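Local atomic coordinates of lantibiotic dehydratase (Microbispora corallina, PDB entry 5EHK), a protein that probably dehydrates serine and threonine residues of the precursor peptide of the lantibiotic NAI-107, using glutamyl-tRNA as the source of the activating glutamyl group. Residues 94-99 against 344-349; 164-169 against 340-345; 100-105 against 123-128; 327-332 against 356-361; 133-136 against 142-145. All blocks are in the same frame, centred on the assembly; numbering follows the deposited sequence.

Contact 1. Residues 94-99 against 344-349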
# COMPACT_ATOMS: atom_id res chain seq x y z
N ALA A 94 48.68 8.21 -9.17
CA ALA A 94 47.27 8.07 -8.86
C ALA A 94 46.78 6.66 -9.18
O ALA A 94 46.04 6.07 -8.39
CB ALA A 94 46.44 9.12 -9.63
N VAL A 95 47.20 6.12 -10.32
CA VAL A 95 46.74 4.80 -10.73
C VAL A 95 47.37 3.69 -9.88
O VAL A 95 46.76 2.66 -9.63
CB VAL A 95 46.90 4.56 -12.26
CG1 VAL A 95 46.52 3.13 -12.64
CG2 VAL A 95 46.02 5.52 -13.04
N GLU A 96 48.59 3.92 -9.40
CA GLU A 96 49.25 3.00 -8.46
C GLU A 96 48.48 2.91 -7.13
O GLU A 96 48.57 1.91 -6.40
CB GLU A 96 50.69 3.44 -8.19
CG GLU A 96 51.75 2.46 -8.68
CD GLU A 96 52.89 3.14 -9.43
OE1 GLU A 96 53.32 4.25 -9.02
OE2 GLU A 96 53.36 2.56 -10.43
N LEU A 97 47.72 3.95 -6.84
CA LEU A 97 46.99 4.05 -5.60
C LEU A 97 45.56 3.53 -5.74
O LEU A 97 45.09 2.79 -4.88
CB LEU A 97 46.98 5.50 -5.17
CG LEU A 97 46.41 5.81 -3.80
CD1 LEU A 97 47.18 5.03 -2.75
CD2 LEU A 97 46.53 7.29 -3.56
N ALA A 98 44.88 3.90 -6.82
CA ALA A 98 43.47 3.53 -7.00
C ALA A 98 43.29 2.11 -7.51
O ALA A 98 42.31 1.44 -7.19
CB ALA A 98 42.75 4.52 -7.93
N SER A 99 44.22 1.66 -8.33
CA SER A 99 44.11 0.34 -8.94
C SER A 99 45.50 -0.25 -9.13
O SER A 99 46.08 -0.14 -10.21
CB SER A 99 43.37 0.44 -10.27
OG SER A 99 43.37 -0.80 -10.95
N GLN A 344 55.61 12.82 -7.75
CA GLN A 344 57.00 12.72 -7.30
C GLN A 344 57.27 11.70 -6.19
O GLN A 344 58.42 11.35 -5.93
CB GLN A 344 57.48 14.09 -6.83
CG GLN A 344 57.06 15.23 -7.73
CD GLN A 344 58.21 15.75 -8.57
OE1 GLN A 344 58.48 16.96 -8.57
NE2 GLN A 344 58.90 14.85 -9.27
N GLY A 345 56.24 11.27 -5.48
CA GLY A 345 56.45 10.33 -4.39
C GLY A 345 56.15 8.88 -4.71
O GLY A 345 55.81 8.12 -3.81
N ARG A 346 56.28 8.49 -5.98
CA ARG A 346 56.00 7.11 -6.36
C ARG A 346 56.90 6.11 -5.63
O ARG A 346 56.54 4.95 -5.47
CB ARG A 346 56.08 6.89 -7.87
CG ARG A 346 55.00 7.57 -8.67
CD ARG A 346 55.22 7.36 -10.15
NE ARG A 346 54.95 5.99 -10.56
CZ ARG A 346 55.04 5.55 -11.82
NH1 ARG A 346 55.43 6.37 -12.79
NH2 ARG A 346 54.77 4.28 -12.12
N ARG A 347 58.06 6.56 -5.16
CA ARG A 347 58.94 5.63 -4.50
C ARG A 347 58.55 5.52 -3.04
O ARG A 347 58.47 4.41 -2.50
CB ARG A 347 60.42 6.01 -4.65
CG ARG A 347 61.36 4.98 -4.03
CD ARG A 347 62.83 5.32 -4.25
NE ARG A 347 63.20 6.60 -3.65
CZ ARG A 347 63.50 6.76 -2.37
NH1 ARG A 347 63.47 5.73 -1.54
NH2 ARG A 347 63.82 7.97 -1.91
N GLU A 348 58.27 6.66 -2.41
CA GLU A 348 57.77 6.69 -1.03
C GLU A 348 56.45 5.92 -0.84
O GLU A 348 56.22 5.31 0.21
CB GLU A 348 57.59 8.13 -0.54
CG GLU A 348 58.88 8.82 -0.16
CD GLU A 348 59.64 9.37 -1.35
OE1 GLU A 348 59.15 9.23 -2.50
OE2 GLU A 348 60.73 9.95 -1.13
N LEU A 349 55.59 5.95 -1.86
CA LEU A 349 54.29 5.29 -1.82
C LEU A 349 54.41 3.76 -1.83
O LEU A 349 53.74 3.08 -1.04
CB LEU A 349 53.40 5.78 -2.97
CG LEU A 349 51.98 5.21 -3.10
CD1 LEU A 349 51.24 5.34 -1.78
CD2 LEU A 349 51.24 5.95 -4.19
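The Glu96 carboxylate meets the Arg346 guanidinium at its edge; the two planes are 32° apart. The grip is side-on, two nitrogens to two oxygens. Arg346 NE gives its hydrogen to Glu96 OE1 at 2.8 Å, using the syn lone pair of that oxygen, and Arg346 NH2 reaches Glu96 OE2, also at 2.8 Å, somewhat out of the carboxylate plane. Two bonds, one to each oxygen, should restrain rotation of the carboxylate. The bend of the arginine at chi3 (71°) swings NE and NH2 across to the acid, and the two side chains meet nearly at right angles. Beside this charged pair the contact is apolar and lighter: Leu97 CD1 touches Leu349 CD1 at 4.2 Å, one methyl against another. In this way one turn near the end of helix 92-98 is tied to the first turn of helix 346-359, for which Gly345 stands at the N-cap. Arg346 also touches Met92 and Glu93 of helix 92-98. Strand 366-379 touches the leucines as well, Val368 against Leu97 and Leu366 against Leu349, while Ala103 of helix 100-110 packs on Glu96.

Contact 2. Residues 164-169 against 340-345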
# COMPACT_ATOMS: atom_id res chain seq x y z
N THR A 164 50.09 25.08 -8.02
CA THR A 164 50.57 23.75 -8.41
C THR A 164 51.13 22.97 -7.22
O THR A 164 51.47 21.79 -7.35
CB THR A 164 51.65 23.83 -9.50
OG1 THR A 164 51.58 22.66 -10.32
CG2 THR A 164 53.05 23.96 -8.87
N GLY A 165 51.24 23.63 -6.07
CA GLY A 165 51.80 22.99 -4.89
C GLY A 165 50.85 22.11 -4.08
O GLY A 165 50.66 22.33 -2.89
N HIS A 166 50.28 21.09 -4.72
CA HIS A 166 49.30 20.21 -4.08
C HIS A 166 49.95 19.29 -3.06
O HIS A 166 51.02 18.73 -3.30
CB HIS A 166 48.56 19.37 -5.13
CG HIS A 166 48.02 20.17 -6.26
ND1 HIS A 166 47.43 21.41 -6.09
CD2 HIS A 166 47.99 19.92 -7.59
CE1 HIS A 166 47.06 21.88 -7.27
NE2 HIS A 166 47.38 21.00 -8.20
N ARG A 167 49.29 19.16 -1.91
CA ARG A 167 49.78 18.33 -0.81
C ARG A 167 48.81 17.22 -0.41
O ARG A 167 47.59 17.40 -0.39
CB ARG A 167 50.03 19.20 0.41
CG ARG A 167 51.21 20.11 0.27
CD ARG A 167 52.47 19.32 0.01
NE ARG A 167 53.56 19.93 0.76
CZ ARG A 167 53.80 19.69 2.04
NH1 ARG A 167 53.03 18.84 2.72
NH2 ARG A 167 54.81 20.29 2.66
N THR A 168 49.40 16.10 -0.03
CA THR A 168 48.67 14.89 0.30
C THR A 168 48.62 14.73 1.82
O THR A 168 49.53 15.17 2.52
CB THR A 168 49.37 13.68 -0.35
OG1 THR A 168 48.92 13.55 -1.70
CG2 THR A 168 49.01 12.42 0.35
N ARG A 169 47.52 14.19 2.34
CA ARG A 169 47.54 13.62 3.69
C ARG A 169 47.21 12.14 3.57
O ARG A 169 46.21 11.80 2.94
CB ARG A 169 46.50 14.24 4.60
CG ARG A 169 46.24 13.35 5.79
CD ARG A 169 45.45 14.05 6.84
NE ARG A 169 44.07 14.15 6.39
CZ ARG A 169 43.16 14.95 6.93
NH1 ARG A 169 43.49 15.75 7.94
NH2 ARG A 169 41.94 14.97 6.43
N THR A 340 56.21 14.74 0.13
CA THR A 340 56.42 14.62 -1.30
C THR A 340 55.39 15.41 -2.12
O THR A 340 54.31 15.75 -1.63
CB THR A 340 56.38 13.13 -1.67
OG1 THR A 340 57.56 12.77 -2.38
CG2 THR A 340 55.16 12.80 -2.51
N ALA A 341 55.74 15.71 -3.37
CA ALA A 341 54.85 16.41 -4.29
C ALA A 341 54.11 15.45 -5.23
O ALA A 341 54.32 14.24 -5.17
CB ALA A 341 55.64 17.43 -5.10
N VAL A 342 53.23 15.98 -6.05
CA VAL A 342 52.31 15.17 -6.86
C VAL A 342 53.01 14.57 -8.06
O VAL A 342 53.52 15.31 -8.89
CB VAL A 342 51.17 16.04 -7.36
CG1 VAL A 342 49.93 15.19 -7.62
CG2 VAL A 342 50.87 17.12 -6.34
N GLY A 343 53.03 13.25 -8.19
CA GLY A 343 53.74 12.58 -9.27
C GLY A 343 55.16 12.21 -8.85
O GLY A 343 55.80 11.36 -9.46
N GLN A 344 55.61 12.82 -7.75
CA GLN A 344 57.00 12.72 -7.30
C GLN A 344 57.27 11.70 -6.19
O GLN A 344 58.42 11.35 -5.93
CB GLN A 344 57.48 14.09 -6.83
CG GLN A 344 57.06 15.23 -7.73
CD GLN A 344 58.21 15.75 -8.57
OE1 GLN A 344 58.48 16.96 -8.57
NE2 GLN A 344 58.90 14.85 -9.27
N GLY A 345 56.24 11.27 -5.48
CA GLY A 345 56.45 10.33 -4.39
C GLY A 345 56.15 8.88 -4.71
O GLY A 345 55.81 8.12 -3.81
O HOH W 1 52.37 15.11 -0.23
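Van der Waals packing joins His166 to Val342. One methyl of the valine, CG2, sits 3.4 Å from His166 CB and equally close to His166 O, so it rests on the base of the histidine and its backbone; the imidazole itself is approached obliquely. With CG1 anti to the backbone N (chi1 -154°), CG2 of Val342 lies anti to the carbonyl carbon and faces His166. A looser touch follows at Arg167, whose CD comes within 4.3 Å of Thr340 O although its CB points away from the loop.

Polar links run through solvent or to a third partner. One water links the backbones, accepting from Thr168 N at 3.1 Å and donating to Thr340 O. The imidazole takes its hydrogen bond elsewhere, ND1 pairing with the backbone N of Asp373, which helps orient the ring.

Gly165 is the centre of an inverse gamma turn leading into strand 167-172. Arg167 and Arg169 bond through their backbones to strand 366-379, and Thr168 N faces the other way, toward the water. This is a sheet margin lined by the loop between helices 318-339 and 346-359, with water bridging backbone groups that do not pair directly.

Contact 3. Residues 100-105 against 123-128; sequences PSLAGL and RRAALA
Leu102 and Ala125 bury equal amounts of surface here, and the leucine does so by spreading its two methyls over the opposite helix. Its CD1 comes to 3.6 Å from the backbone oxygen Ala125 O and 3.9 Å from Ala125 CB. The other branch, CD2, reaches one turn further along, to Ala128 CB at 4.0 Å. With CG anti to the backbone N (chi1 176°), the fork is carried straight out to helix 119-138, one prong near each alanine. Ala125 has a second neighbour: Leu105 CD1 lies 3.7 Å from Ala125 CB, and Leu105 CD2 is only slightly further off. The small methyl is therefore flanked by leucines three residues apart on the facing helix.

Two consecutive helices of the chain, 100-110 and 119-138, are brought together here at a steep crossing of -118°, their local axes 10.6 Å apart. Alanines spaced by three residues make a low strip on one helix, into which the leucines of the other fit, and the side chains that meet are all apolar. Leu102 also touches Val95 and Tyr132, and its backbone N is capped by Ser99 OG at the start of helix 100-110. On another face of helix 119-138, Leu127 packs against helix 743-755.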
# COMPACT_ATOMS: atom_id res chain seq x y z
N PRO A 100 46.06 -0.88 -8.08
CA PRO A 100 47.38 -1.48 -8.26
C PRO A 100 47.40 -2.47 -9.42
O PRO A 100 48.40 -2.54 -10.11
CB PRO A 100 47.65 -2.18 -6.91
CG PRO A 100 46.32 -2.28 -6.24
CD PRO A 100 45.55 -1.07 -6.71
N SER A 101 46.30 -3.18 -9.64
CA SER A 101 46.22 -4.12 -10.76
C SER A 101 46.44 -3.46 -12.12
O SER A 101 47.18 -3.98 -12.96
CB SER A 101 44.88 -4.85 -10.76
OG SER A 101 43.84 -4.00 -11.20
N LEU A 102 45.81 -2.31 -12.34
CA LEU A 102 45.97 -1.59 -13.60
C LEU A 102 47.37 -1.04 -13.67
O LEU A 102 47.96 -0.96 -14.75
CB LEU A 102 44.95 -0.46 -13.72
CG LEU A 102 45.08 0.42 -14.97
CD1 LEU A 102 44.91 -0.41 -16.23
CD2 LEU A 102 44.06 1.55 -14.95
N ALA A 103 47.91 -0.67 -12.51
CA ALA A 103 49.25 -0.12 -12.42
C ALA A 103 50.26 -1.18 -12.81
O ALA A 103 51.32 -0.87 -13.36
CB ALA A 103 49.52 0.40 -11.02
N GLY A 104 49.94 -2.43 -12.53
CA GLY A 104 50.83 -3.52 -12.89
C GLY A 104 50.94 -3.63 -14.40
O GLY A 104 52.04 -3.73 -14.95
N LEU A 105 49.80 -3.58 -15.07
CA LEU A 105 49.79 -3.68 -16.52
C LEU A 105 50.59 -2.54 -17.17
O LEU A 105 51.31 -2.76 -18.14
CB LEU A 105 48.36 -3.74 -17.04
CG LEU A 105 48.17 -3.96 -18.53
CD1 LEU A 105 46.94 -4.81 -18.79
CD2 LEU A 105 48.06 -2.63 -19.24
N ARG A 123 42.13 -3.80 -24.53
CA ARG A 123 41.05 -2.87 -24.77
C ARG A 123 40.28 -2.69 -23.48
O ARG A 123 39.57 -1.69 -23.30
CB ARG A 123 40.14 -3.41 -25.88
CG ARG A 123 39.12 -2.41 -26.42
CD ARG A 123 38.52 -2.88 -27.74
NE ARG A 123 37.55 -1.93 -28.29
CZ ARG A 123 37.88 -0.82 -28.95
NH1 ARG A 123 39.15 -0.51 -29.13
NH2 ARG A 123 36.92 -0.01 -29.41
N ARG A 124 40.45 -3.63 -22.55
CA ARG A 124 39.77 -3.55 -21.27
C ARG A 124 40.51 -2.57 -20.38
O ARG A 124 39.91 -1.69 -19.76
CB ARG A 124 39.68 -4.92 -20.61
CG ARG A 124 38.82 -4.97 -19.34
CD ARG A 124 38.75 -6.38 -18.76
NE ARG A 124 40.06 -6.86 -18.31
CZ ARG A 124 40.34 -8.12 -18.00
NH1 ARG A 124 39.42 -9.07 -18.13
NH2 ARG A 124 41.56 -8.45 -17.59
N ALA A 125 41.83 -2.71 -20.33
CA ALA A 125 42.71 -1.88 -19.49
C ALA A 125 42.82 -0.43 -19.94
O ALA A 125 42.93 0.47 -19.12
CB ALA A 125 44.08 -2.49 -19.41
N ALA A 126 42.84 -0.21 -21.25
CA ALA A 126 42.89 1.13 -21.80
C ALA A 126 41.65 1.95 -21.37
O ALA A 126 41.78 3.10 -20.95
CB ALA A 126 43.02 1.09 -23.29
N LEU A 127 40.46 1.35 -21.46
CA LEU A 127 39.23 2.03 -21.04
C LEU A 127 39.24 2.39 -19.56
O LEU A 127 38.78 3.46 -19.16
CB LEU A 127 37.99 1.20 -21.39
CG LEU A 127 37.60 1.09 -22.87
CD1 LEU A 127 36.30 0.33 -23.03
CD2 LEU A 127 37.49 2.48 -23.50
N ALA A 128 39.77 1.49 -18.74
CA ALA A 128 39.95 1.76 -17.32
C ALA A 128 40.86 2.97 -17.14
O ALA A 128 40.56 3.87 -16.36
CB ALA A 128 40.55 0.55 -16.63

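Contact 4. Residues 327-332 against 356-361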
# COMPACT_ATOMS: atom_id res chain seq x y z
N LEU A 327 53.77 -0.54 13.19
CA LEU A 327 52.74 0.45 12.94
C LEU A 327 53.32 1.86 12.97
O LEU A 327 52.95 2.69 12.14
CB LEU A 327 51.60 0.33 13.97
CG LEU A 327 50.61 -0.83 13.82
CD1 LEU A 327 49.71 -0.95 15.03
CD2 LEU A 327 49.78 -0.69 12.55
N ARG A 328 54.24 2.11 13.89
CA ARG A 328 54.92 3.41 13.95
C ARG A 328 55.75 3.67 12.69
O ARG A 328 56.05 4.82 12.36
CB ARG A 328 55.85 3.47 15.17
CG ARG A 328 55.15 3.25 16.48
CD ARG A 328 56.08 3.48 17.66
NE ARG A 328 55.45 3.07 18.90
CZ ARG A 328 56.06 3.02 20.07
NH1 ARG A 328 57.34 3.36 20.17
NH2 ARG A 328 55.39 2.61 21.14
N GLU A 329 56.14 2.60 12.01
CA GLU A 329 56.92 2.72 10.79
C GLU A 329 56.01 3.25 9.70
O GLU A 329 56.38 4.14 8.93
CB GLU A 329 57.50 1.37 10.35
CG GLU A 329 58.66 1.52 9.35
CD GLU A 329 59.27 0.19 8.90
OE1 GLU A 329 59.46 -0.72 9.74
OE2 GLU A 329 59.55 0.05 7.69
N VAL A 330 54.78 2.73 9.68
CA VAL A 330 53.80 3.13 8.69
C VAL A 330 53.42 4.57 8.93
O VAL A 330 53.26 5.35 7.99
CB VAL A 330 52.56 2.25 8.77
CG1 VAL A 330 51.40 2.89 8.00
CG2 VAL A 330 52.87 0.84 8.25
N ASP A 331 53.31 4.94 10.20
CA ASP A 331 53.07 6.32 10.54
C ASP A 331 54.19 7.19 9.95
O ASP A 331 53.93 8.17 9.24
CB ASP A 331 53.02 6.49 12.06
CG ASP A 331 52.60 7.88 12.47
OD1 ASP A 331 51.48 8.29 12.08
OD2 ASP A 331 53.39 8.56 13.17
N ALA A 332 55.43 6.79 10.22
CA ALA A 332 56.59 7.56 9.77
C ALA A 332 56.64 7.69 8.25
O ALA A 332 56.90 8.78 7.72
CB ALA A 332 57.87 6.92 10.29
N THR A 356 53.08 -1.38 5.40
CA THR A 356 51.77 -1.80 5.85
C THR A 356 51.54 -3.29 5.60
O THR A 356 50.82 -3.94 6.35
CB THR A 356 50.63 -0.99 5.16
OG1 THR A 356 50.52 -1.37 3.78
CG2 THR A 356 50.87 0.51 5.28
N ARG A 357 52.12 -3.82 4.53
CA ARG A 357 51.98 -5.23 4.19
C ARG A 357 52.70 -6.13 5.19
O ARG A 357 52.36 -7.31 5.34
CB ARG A 357 52.50 -5.52 2.77
CG ARG A 357 51.66 -4.93 1.66
CD ARG A 357 52.12 -5.40 0.29
NE ARG A 357 51.99 -6.85 0.15
CZ ARG A 357 50.87 -7.49 -0.18
NH1 ARG A 357 49.76 -6.80 -0.43
NH2 ARG A 357 50.85 -8.81 -0.28
N ARG A 358 53.71 -5.57 5.85
CA ARG A 358 54.44 -6.30 6.88
C ARG A 358 53.51 -6.54 8.06
O ARG A 358 53.39 -7.66 8.56
CB ARG A 358 55.70 -5.55 7.31
CG ARG A 358 56.99 -6.18 6.77
CD ARG A 358 58.20 -5.30 7.01
NE ARG A 358 58.29 -4.20 6.06
CZ ARG A 358 58.71 -2.98 6.38
NH1 ARG A 358 59.07 -2.70 7.63
NH2 ARG A 358 58.76 -2.03 5.45
N VAL A 359 52.85 -5.47 8.48
CA VAL A 359 51.84 -5.52 9.52
C VAL A 359 50.75 -6.50 9.13
O VAL A 359 50.40 -7.38 9.91
CB VAL A 359 51.19 -4.15 9.69
CG1 VAL A 359 49.91 -4.25 10.51
CG2 VAL A 359 52.17 -3.18 10.31
N HIS A 360 50.26 -6.37 7.91
CA HIS A 360 49.22 -7.25 7.37
C HIS A 360 48.95 -6.87 5.91
O HIS A 360 48.70 -5.70 5.61
CB HIS A 360 47.91 -7.11 8.16
CG HIS A 360 46.78 -7.90 7.59
ND1 HIS A 360 46.84 -9.26 7.39
CD2 HIS A 360 45.55 -7.51 7.16
CE1 HIS A 360 45.70 -9.68 6.86
NE2 HIS A 360 44.90 -8.64 6.71
N PRO A 361 49.00 -7.86 5.01
CA PRO A 361 48.79 -7.58 3.59
C PRO A 361 47.33 -7.27 3.30
O PRO A 361 46.49 -8.15 3.46
CB PRO A 361 49.19 -8.90 2.91
CG PRO A 361 49.03 -9.94 3.97
CD PRO A 361 49.38 -9.26 5.26
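Val330 and Thr356 make the close-packed part of this contact: Val330 CG2 lies 3.6 Å from Thr356 CG2, and Val330 CG1 is nearly as near to that same methyl, so the threonine methyl is seated against both valine branches. Thr356 turns its OG1 away to the backbone O of Ile353, within its own helix, and offers the methyl to the valine; the chi1 of 71° makes this division possible. A turn along, Leu327 CD2 sits against the fork of Val359, 4.1 Å from each of Val359 CG1 and Val359 CG2. Trp176 of helix 174-185 completes the apolar layer, lying on Leu327, Val330 and Val359, and its NE1 bonds to Thr356 O and His360 O.

The outer margin is different in kind. Glu329 reaches out with an extended chain to the solvent-exposed Arg358, whose guanidinium comes end-on: NH1 donates to Glu329 OE2 at 2.8 Å with an angle of 156°, and NH2 reaches the same oxygen at 3.2 Å, more bent. Both nitrogens approach OE2 from one face of the carboxylate, whose plane is turned 43° from the guanidinium; Glu329 OE1 lies at the guanidinium edge, near NH1. Arg333 NH2 forms a further salt bridge to OE2. Helices 318-339 and 346-359 are thus joined by an apolar interior and a charged rim, and two arginines gathered at one carboxylate would probably keep Glu329 ionised.

Contact 5. Residues 133-136 against 142-145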
# COMPACT_ATOMS: atom_id res chain seq x y z
N ASP A 133 41.96 9.02 -16.44
CA ASP A 133 42.55 10.22 -17.04
C ASP A 133 41.50 11.32 -16.98
O ASP A 133 41.70 12.35 -16.33
CB ASP A 133 42.95 9.92 -18.50
CG ASP A 133 43.82 11.02 -19.14
OD1 ASP A 133 43.68 12.22 -18.81
OD2 ASP A 133 44.65 10.66 -20.01
N ILE A 134 40.37 11.07 -17.64
CA ILE A 134 39.23 11.96 -17.64
C ILE A 134 38.90 12.44 -16.24
O ILE A 134 38.63 13.62 -16.03
CB ILE A 134 37.99 11.25 -18.21
CG1 ILE A 134 38.24 10.91 -19.68
CG2 ILE A 134 36.75 12.11 -18.08
CD1 ILE A 134 37.06 10.34 -20.38
N ARG A 135 38.94 11.52 -15.28
CA ARG A 135 38.63 11.87 -13.90
C ARG A 135 39.59 12.91 -13.39
O ARG A 135 39.17 13.92 -12.83
CB ARG A 135 38.70 10.68 -12.96
CG ARG A 135 37.97 10.95 -11.67
CD ARG A 135 38.49 10.14 -10.50
NE ARG A 135 37.50 10.19 -9.43
CZ ARG A 135 36.57 9.26 -9.23
NH1 ARG A 135 36.52 8.18 -10.00
NH2 ARG A 135 35.71 9.41 -8.24
N MET A 136 40.88 12.65 -13.59
CA MET A 136 41.95 13.48 -13.04
C MET A 136 41.89 14.90 -13.55
O MET A 136 42.39 15.85 -12.92
CB MET A 136 43.31 12.88 -13.37
CG MET A 136 44.42 13.50 -12.57
SD MET A 136 45.96 12.56 -12.63
CE MET A 136 46.67 13.03 -11.05
N PRO A 142 36.34 14.61 -4.48
CA PRO A 142 37.63 14.34 -3.84
C PRO A 142 37.83 12.85 -3.70
O PRO A 142 37.13 12.20 -2.94
CB PRO A 142 37.50 15.02 -2.47
CG PRO A 142 36.56 16.12 -2.70
CD PRO A 142 35.54 15.57 -3.69
N PHE A 143 38.75 12.32 -4.49
CA PHE A 143 39.07 10.91 -4.48
C PHE A 143 40.50 10.71 -3.93
O PHE A 143 40.79 11.13 -2.81
CB PHE A 143 38.84 10.26 -5.85
CG PHE A 143 38.87 8.76 -5.82
CD1 PHE A 143 38.74 8.07 -4.61
CD2 PHE A 143 39.05 8.03 -6.98
CE1 PHE A 143 38.79 6.69 -4.56
CE2 PHE A 143 39.09 6.63 -6.94
CZ PHE A 143 38.96 5.97 -5.72
N GLY A 144 41.39 10.08 -4.68
CA GLY A 144 42.71 9.79 -4.15
C GLY A 144 43.70 10.89 -4.50
O GLY A 144 43.78 11.91 -3.82
N LEU A 145 44.43 10.69 -5.59
CA LEU A 145 45.27 11.75 -6.15
C LEU A 145 44.63 12.37 -7.39
O LEU A 145 45.28 13.11 -8.12
CB LEU A 145 46.65 11.22 -6.50
CG LEU A 145 47.52 10.92 -5.29
CD1 LEU A 145 48.45 9.76 -5.60
CD2 LEU A 145 48.28 12.18 -4.90
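Arg135 leaves the helix with CG anti to the backbone N (chi1 -162°) and stays extended as far as NE, where a chi4 of 95° turns the guanidinium out of line with its chain. That turn sets one face of the group toward Phe143, whose own CG is anti to its backbone N and which extends its ring to meet the arginine. The closest approach is by one ring carbon: Phe143 CD2 stands over the centre of the guanidinium, 3.6 Å from Arg135 CZ and the same from Arg135 NE. The planes are inclined by 47° and the side chains cross at about a right angle, so the two flat groups are tilted rather than stacked. Phe143 CB adds a touch at 3.8 Å from Arg135 NE.

The second meeting point lies deeper. Met136 runs out in an extended chain and puts its methyl CE near the carbonyl oxygen Leu145 O, while the leucine side chain heads off to pack on Glu93, Ala94 and Leu97 of helix 92-98. Phe146 touches both Arg135 and Met136. The loop after helix 119-138 is thereby folded back on the last turns of that helix before strand 147-155 begins.

Between the two segments the arginine finds hydrocarbon and no acid. With Arg139 NH2 close to Arg135 NH2, two positive charges lie side by side, and the ring covers part of one guanidinium face while offering no countercharge.

In the fold
All five contacts lie on the same side of the chain's centre, within the N-terminal part of the dehydratase. Contact 1 is the hub: contacts 2, 3 and 5 touch it, with centres 11, 15 and 13 Å away. It shares Gln344 and Gly345 with contact 2, and helix 346-359 with contact 4, whose centre is 16 Å off without touching. Contacts 3 and 5 both use helix 119-138. Along the chain, contacts 3 and 5 follow one another between the two segments of contact 1, whereas contact 4 interleaves with both contact 1 and contact 2. Leu145 of contact 5 also touches Thr168 of contact 2, their centres 14 Å apart, so helices from distant parts of the sequence gather beside strands 167-172 and 366-379.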